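Long-range contact in peptidoglycan-recognition protein LB (Drosophila melanogaster, PDB 7NSZ), which hydrolyses the amide link between N-acetylmuramoyl residues and L-amino acids in bacterial peptidoglycan as a zinc-dependent amidase of innate immunity: residues V31-H44 and R94-Y106. The protein carries 1 engineered substitution. Residues are numbered along the deposited sequence; the frame is centred on the assembly and turned at random.
Sequences VEHFQGPAPYVIIH and RGFNVIGAHAPKY. With ZN (zinc ion), chain B.
N97, at the third position of the type II turn G95–V98, fits its CA bump over one face of the F34 ring, a CH-pi contact 3.7 Å from CA to the ring centroid. The ring reaches this spot because F34 CG sits between backbone N and carbonyl carbon (chi1 70°). N97 ND2 then fills the bend of 34–36, donating to F34 O and G36 O, each 2.9 Å away. With an alanine in place of N97, the carbonyls of F34 and G36 would lose their shared ND2 donor, and the 34–36 bend would probably be held less firmly. F34 N bonds to N97 O and I99 N to E32 O, a single bridge pairing H33 with V98. I99 CD1 tucks against E32 CB (3.9 Å), while V98 CG2 meets V31 CG1. Further along, Y106 presses its CD2–CE2 edge into the Y40 face, a T-shaped stack with planes at 89°; I42 CD1 comes within 4.2 Å of Y106 CD2. I42 CG1 lies at the H102 ring edge. H44 NE2 donates to H102 ND1 (2.8 Å), the rings meeting rim to rim. H44 ND1 binds zinc with H154 and C162, so H102 is a second-shell partner likely to fix the H44 ring's turn in the zinc site of a PGRP amidase fold.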
loop_
_atom_site.group_PDB
_atom_site.type_symbol
_atom_site.label_atom_id
_atom_site.label_comp_id
_atom_site.label_asym_id
_atom_site.label_seq_id
_atom_site.Cartn_x
_atom_site.Cartn_y
_atom_site.Cartn_z
ATOM N N VAL A 31 5.757 -17.435 1.031
ATOM C CA VAL A 31 4.425 -16.769 1.212
ATOM C C VAL A 31 3.784 -17.263 2.511
ATOM O O VAL A 31 3.575 -18.492 2.647
ATOM C CB VAL A 31 3.480 -17.007 0.033
ATOM C CG1 VAL A 31 2.161 -16.298 0.276
ATOM C CG2 VAL A 31 4.086 -16.507 -1.279
ATOM N N GLU A 32 3.498 -16.353 3.436
ATOM C CA GLU A 32 2.741 -16.642 4.679
ATOM C C GLU A 32 1.366 -16.002 4.543
ATOM O O GLU A 32 1.274 -14.853 4.061
ATOM C CB GLU A 32 3.479 -16.129 5.913
ATOM C CG GLU A 32 4.948 -16.526 5.999
ATOM C CD GLU A 32 5.632 -15.992 7.241
ATOM O OE1 GLU A 32 6.327 -14.949 7.157
ATOM O OE2 GLU A 32 5.449 -16.621 8.316
ATOM N N HIS A 33 0.307 -16.691 4.916
ATOM C CA HIS A 33 -1.069 -16.219 4.790
ATOM C C HIS A 33 -1.627 -15.822 6.136
ATOM O O HIS A 33 -1.130 -16.228 7.184
ATOM C CB HIS A 33 -1.950 -17.251 4.121
ATOM C CG HIS A 33 -1.495 -17.588 2.748
ATOM N ND1 HIS A 33 -1.994 -16.959 1.625
ATOM C CD2 HIS A 33 -0.563 -18.475 2.331
ATOM C CE1 HIS A 33 -1.386 -17.465 0.560
ATOM N NE2 HIS A 33 -0.518 -18.391 0.967
ATOM N N PHE A 34 -2.635 -14.978 6.084
ATOM C CA PHE A 34 -3.550 -14.749 7.218
ATOM C C PHE A 34 -4.966 -14.993 6.727
ATOM O O PHE A 34 -5.252 -14.971 5.540
ATOM C CB PHE A 34 -3.297 -13.359 7.818
ATOM C CG PHE A 34 -3.691 -12.152 6.997
ATOM C CD1 PHE A 34 -5.004 -11.716 7.037
ATOM C CD2 PHE A 34 -2.755 -11.418 6.284
ATOM C CE1 PHE A 34 -5.372 -10.576 6.352
ATOM C CE2 PHE A 34 -3.128 -10.267 5.603
ATOM C CZ PHE A 34 -4.433 -9.865 5.637
ATOM N N GLN A 35 -5.867 -15.197 7.678
ATOM C CA GLN A 35 -7.237 -15.648 7.377
ATOM C C GLN A 35 -8.203 -14.482 7.612
ATOM O O GLN A 35 -7.922 -13.617 8.470
ATOM C CB GLN A 35 -7.555 -16.911 8.202
ATOM C CG GLN A 35 -6.777 -18.148 7.764
ATOM C CD GLN A 35 -5.331 -18.146 8.192
ATOM O OE1 GLN A 35 -4.999 -17.979 9.371
ATOM N NE2 GLN A 35 -4.436 -18.349 7.230
ATOM N N GLY A 36 -9.321 -14.530 6.890
ATOM C CA GLY A 36 -10.507 -13.682 7.115
ATOM C C GLY A 36 -10.242 -12.295 6.554
ATOM O O GLY A 36 -9.118 -11.969 6.105
ATOM N N PRO A 37 -11.258 -11.420 6.551
ATOM C CA PRO A 37 -11.113 -10.098 5.954
ATOM C C PRO A 37 -10.176 -9.236 6.794
ATOM O O PRO A 37 -10.184 -9.278 7.990
ATOM C CB PRO A 37 -12.522 -9.525 5.949
ATOM C CG PRO A 37 -13.191 -10.227 7.084
ATOM C CD PRO A 37 -12.597 -11.616 7.114
ATOM N N ALA A 38 -9.384 -8.405 6.149
ATOM C CA ALA A 38 -8.413 -7.573 6.887
ATOM C C ALA A 38 -9.143 -6.460 7.621
ATOM O O ALA A 38 -9.916 -5.739 7.027
ATOM C CB ALA A 38 -7.442 -6.957 5.932
ATOM N N PRO A 39 -8.885 -6.278 8.925
ATOM C CA PRO A 39 -9.549 -5.215 9.655
ATOM C C PRO A 39 -8.891 -3.851 9.498
ATOM O O PRO A 39 -9.509 -2.902 9.913
ATOM C CB PRO A 39 -9.478 -5.719 11.109
ATOM C CG PRO A 39 -8.262 -6.557 11.147
ATOM C CD PRO A 39 -8.245 -7.270 9.811
ATOM N N TYR A 40 -7.678 -3.775 8.905
ATOM C CA TYR A 40 -6.970 -2.498 8.691
ATOM C C TYR A 40 -6.490 -2.346 7.261
ATOM O O TYR A 40 -6.129 -3.323 6.567
ATOM C CB TYR A 40 -5.746 -2.397 9.589
ATOM C CG TYR A 40 -6.090 -2.403 11.057
ATOM C CD1 TYR A 40 -6.130 -3.590 11.763
ATOM C CD2 TYR A 40 -6.487 -1.232 11.695
ATOM C CE1 TYR A 40 -6.471 -3.610 13.111
ATOM C CE2 TYR A 40 -6.832 -1.238 13.038
ATOM C CZ TYR A 40 -6.827 -2.418 13.727
ATOM O OH TYR A 40 -7.171 -2.335 15.059
ATOM N N VAL A 41 -6.458 -1.089 6.859
ATOM C CA VAL A 41 -5.788 -0.626 5.624
ATOM C C VAL A 41 -4.752 0.385 6.073
ATOM O O VAL A 41 -5.121 1.365 6.755
ATOM C CB VAL A 41 -6.762 -0.033 4.606
ATOM C CG1 VAL A 41 -6.032 0.534 3.414
ATOM C CG2 VAL A 41 -7.821 -1.019 4.190
ATOM N N ILE A 42 -3.496 0.154 5.712
ATOM C CA ILE A 42 -2.390 1.077 6.086
ATOM C C ILE A 42 -1.868 1.709 4.822
ATOM O O ILE A 42 -1.453 1.019 3.869
ATOM C CB ILE A 42 -1.238 0.386 6.811
ATOM C CG1 ILE A 42 -1.700 -0.606 7.857
ATOM C CG2 ILE A 42 -0.238 1.381 7.343
ATOM C CD1 ILE A 42 -2.477 -0.030 8.945
ATOM N N ILE A 43 -1.823 3.026 4.801
ATOM C CA ILE A 43 -1.322 3.809 3.657
ATOM C C ILE A 43 0.118 4.222 3.855
ATOM O O ILE A 43 0.497 4.671 4.957
ATOM C CB ILE A 43 -2.204 5.057 3.403
ATOM C CG1 ILE A 43 -3.671 4.690 3.226
ATOM C CG2 ILE A 43 -1.679 5.867 2.259
ATOM C CD1 ILE A 43 -3.963 3.741 2.094
ATOM N N HIS A 44 0.898 4.083 2.810
ATOM C CA HIS A 44 2.330 4.427 2.714
ATOM C C HIS A 44 2.589 5.307 1.522
ATOM O O HIS A 44 1.815 5.279 0.526
ATOM C CB HIS A 44 3.191 3.130 2.595
ATOM C CG HIS A 44 2.927 2.133 3.653
ATOM N ND1 HIS A 44 3.753 2.102 4.776
ATOM C CD2 HIS A 44 2.087 1.105 3.798
ATOM C CE1 HIS A 44 3.410 1.125 5.544
ATOM N NE2 HIS A 44 2.364 0.465 5.003
ATOM N N ARG A 94 2.318 -8.214 -2.498
ATOM C CA ARG A 94 2.005 -9.515 -1.860
ATOM C C ARG A 94 0.558 -9.893 -2.070
ATOM O O ARG A 94 0.249 -11.100 -1.987
ATOM C CB ARG A 94 2.332 -9.464 -0.379
ATOM C CG ARG A 94 3.793 -9.190 -0.115
ATOM C CD ARG A 94 4.274 -9.568 1.262
ATOM N NE ARG A 94 5.610 -9.091 1.510
ATOM C CZ ARG A 94 6.415 -9.514 2.461
ATOM N NH1 ARG A 94 5.920 -10.272 3.435
ATOM N NH2 ARG A 94 7.658 -9.113 2.454
ATOM N N GLY A 95 -0.341 -8.928 -2.232
ATOM C CA GLY A 95 -1.759 -9.243 -2.460
ATOM C C GLY A 95 -2.528 -9.401 -1.178
ATOM O O GLY A 95 -2.024 -9.184 -0.076
ATOM N N PHE A 96 -3.808 -9.691 -1.340
ATOM C CA PHE A 96 -4.725 -9.838 -0.196
ATOM C C PHE A 96 -4.440 -11.111 0.603
ATOM O O PHE A 96 -4.079 -12.133 0.027
ATOM C CB PHE A 96 -6.169 -9.861 -0.671
ATOM C CG PHE A 96 -6.648 -8.570 -1.282
ATOM C CD1 PHE A 96 -7.062 -8.506 -2.589
ATOM C CD2 PHE A 96 -6.819 -7.484 -0.468
ATOM C CE1 PHE A 96 -7.563 -7.312 -3.090
ATOM C CE2 PHE A 96 -7.328 -6.281 -0.956
ATOM C CZ PHE A 96 -7.691 -6.205 -2.278
ATOM N N ASN A 97 -4.535 -11.024 1.912
ATOM C CA ASN A 97 -4.463 -12.162 2.860
ATOM C C ASN A 97 -3.073 -12.774 2.842
ATOM O O ASN A 97 -2.925 -13.935 3.258
ATOM C CB ASN A 97 -5.548 -13.204 2.573
ATOM C CG ASN A 97 -6.885 -12.750 3.096
ATOM O OD1 ASN A 97 -7.574 -12.006 2.428
ATOM N ND2 ASN A 97 -7.196 -13.135 4.328
ATOM N N VAL A 98 -2.071 -12.005 2.503
ATOM C CA VAL A 98 -0.656 -12.431 2.607
ATOM C C VAL A 98 0.001 -11.543 3.634
ATOM O O VAL A 98 -0.175 -10.264 3.620
ATOM C CB VAL A 98 0.116 -12.392 1.278
ATOM C CG1 VAL A 98 1.599 -12.575 1.436
ATOM C CG2 VAL A 98 -0.473 -13.395 0.317
ATOM N N ILE A 99 0.722 -12.084 4.579
ATOM C CA ILE A 99 1.387 -11.317 5.634
ATOM C C ILE A 99 2.408 -10.410 4.972
ATOM O O ILE A 99 3.278 -10.880 4.205
ATOM C CB ILE A 99 2.034 -12.248 6.675
ATOM C CG1 ILE A 99 0.948 -13.111 7.344
ATOM C CG2 ILE A 99 2.808 -11.430 7.682
ATOM C CD1 ILE A 99 1.436 -14.025 8.457
ATOM N N GLY A 100 2.334 -9.124 5.279
ATOM C CA GLY A 100 3.200 -8.092 4.692
ATOM C C GLY A 100 4.457 -7.854 5.482
ATOM O O GLY A 100 4.707 -8.574 6.482
ATOM N N ALA A 101 5.256 -6.899 5.047
ATOM C CA ALA A 101 6.438 -6.439 5.804
ATOM C C ALA A 101 6.487 -4.929 5.693
ATOM O O ALA A 101 7.501 -4.332 5.354
ATOM C CB ALA A 101 7.726 -7.026 5.242
ATOM N N HIS A 102 5.361 -4.302 6.028
ATOM C CA HIS A 102 5.202 -2.840 5.873
ATOM C C HIS A 102 4.828 -2.147 7.183
ATOM O O HIS A 102 5.022 -0.949 7.225
ATOM C CB HIS A 102 4.215 -2.515 4.733
ATOM C CG HIS A 102 2.827 -2.981 4.997
ATOM N ND1 HIS A 102 1.879 -2.249 5.699
ATOM C CD2 HIS A 102 2.253 -4.184 4.754
ATOM C CE1 HIS A 102 0.819 -3.018 5.877
ATOM N NE2 HIS A 102 1.033 -4.252 5.339
ATOM N N ALA A 103 4.196 -2.809 8.118
ATOM C CA ALA A 103 3.680 -2.114 9.315
ATOM C C ALA A 103 3.745 -3.079 10.486
ATOM O O ALA A 103 2.889 -3.906 10.645
ATOM C CB ALA A 103 2.268 -1.655 9.073
ATOM N N PRO A 104 4.807 -2.957 11.320
ATOM C CA PRO A 104 4.918 -3.825 12.510
ATOM C C PRO A 104 3.634 -3.862 13.345
ATOM O O PRO A 104 3.041 -2.813 13.573
ATOM C CB PRO A 104 6.094 -3.180 13.268
ATOM C CG PRO A 104 6.937 -2.516 12.199
ATOM C CD PRO A 104 5.923 -2.028 11.151
ATOM N N LYS A 105 3.231 -5.053 13.744
ATOM C CA LYS A 105 2.041 -5.355 14.561
ATOM C C LYS A 105 0.784 -5.367 13.692
ATOM O O LYS A 105 -0.258 -5.827 14.202
ATOM C CB LYS A 105 1.799 -4.338 15.693
ATOM C CG LYS A 105 2.958 -4.001 16.597
ATOM C CD LYS A 105 3.291 -5.161 17.423
ATOM C CE LYS A 105 4.272 -4.835 18.528
ATOM N NZ LYS A 105 4.434 -5.987 19.429
ATOM N N TYR A 106 0.866 -4.995 12.402
ATOM C CA TYR A 106 -0.312 -5.024 11.505
ATOM C C TYR A 106 -0.113 -5.897 10.281
ATOM O O TYR A 106 -0.998 -5.956 9.429
ATOM C CB TYR A 106 -0.645 -3.606 11.057
ATOM C CG TYR A 106 -1.212 -2.775 12.180
ATOM C CD1 TYR A 106 -0.407 -2.181 13.140
ATOM C CD2 TYR A 106 -2.574 -2.610 12.296
ATOM C CE1 TYR A 106 -0.942 -1.424 14.169
ATOM C CE2 TYR A 106 -3.143 -1.908 13.338
ATOM C CZ TYR A 106 -2.317 -1.297 14.260
ATOM O OH TYR A 106 -2.863 -0.541 15.259
HETATM ZN ZN ZN B . 5.290 3.414 5.226
HETATM O O HOH W 1 4.357 -13.449 3.307
#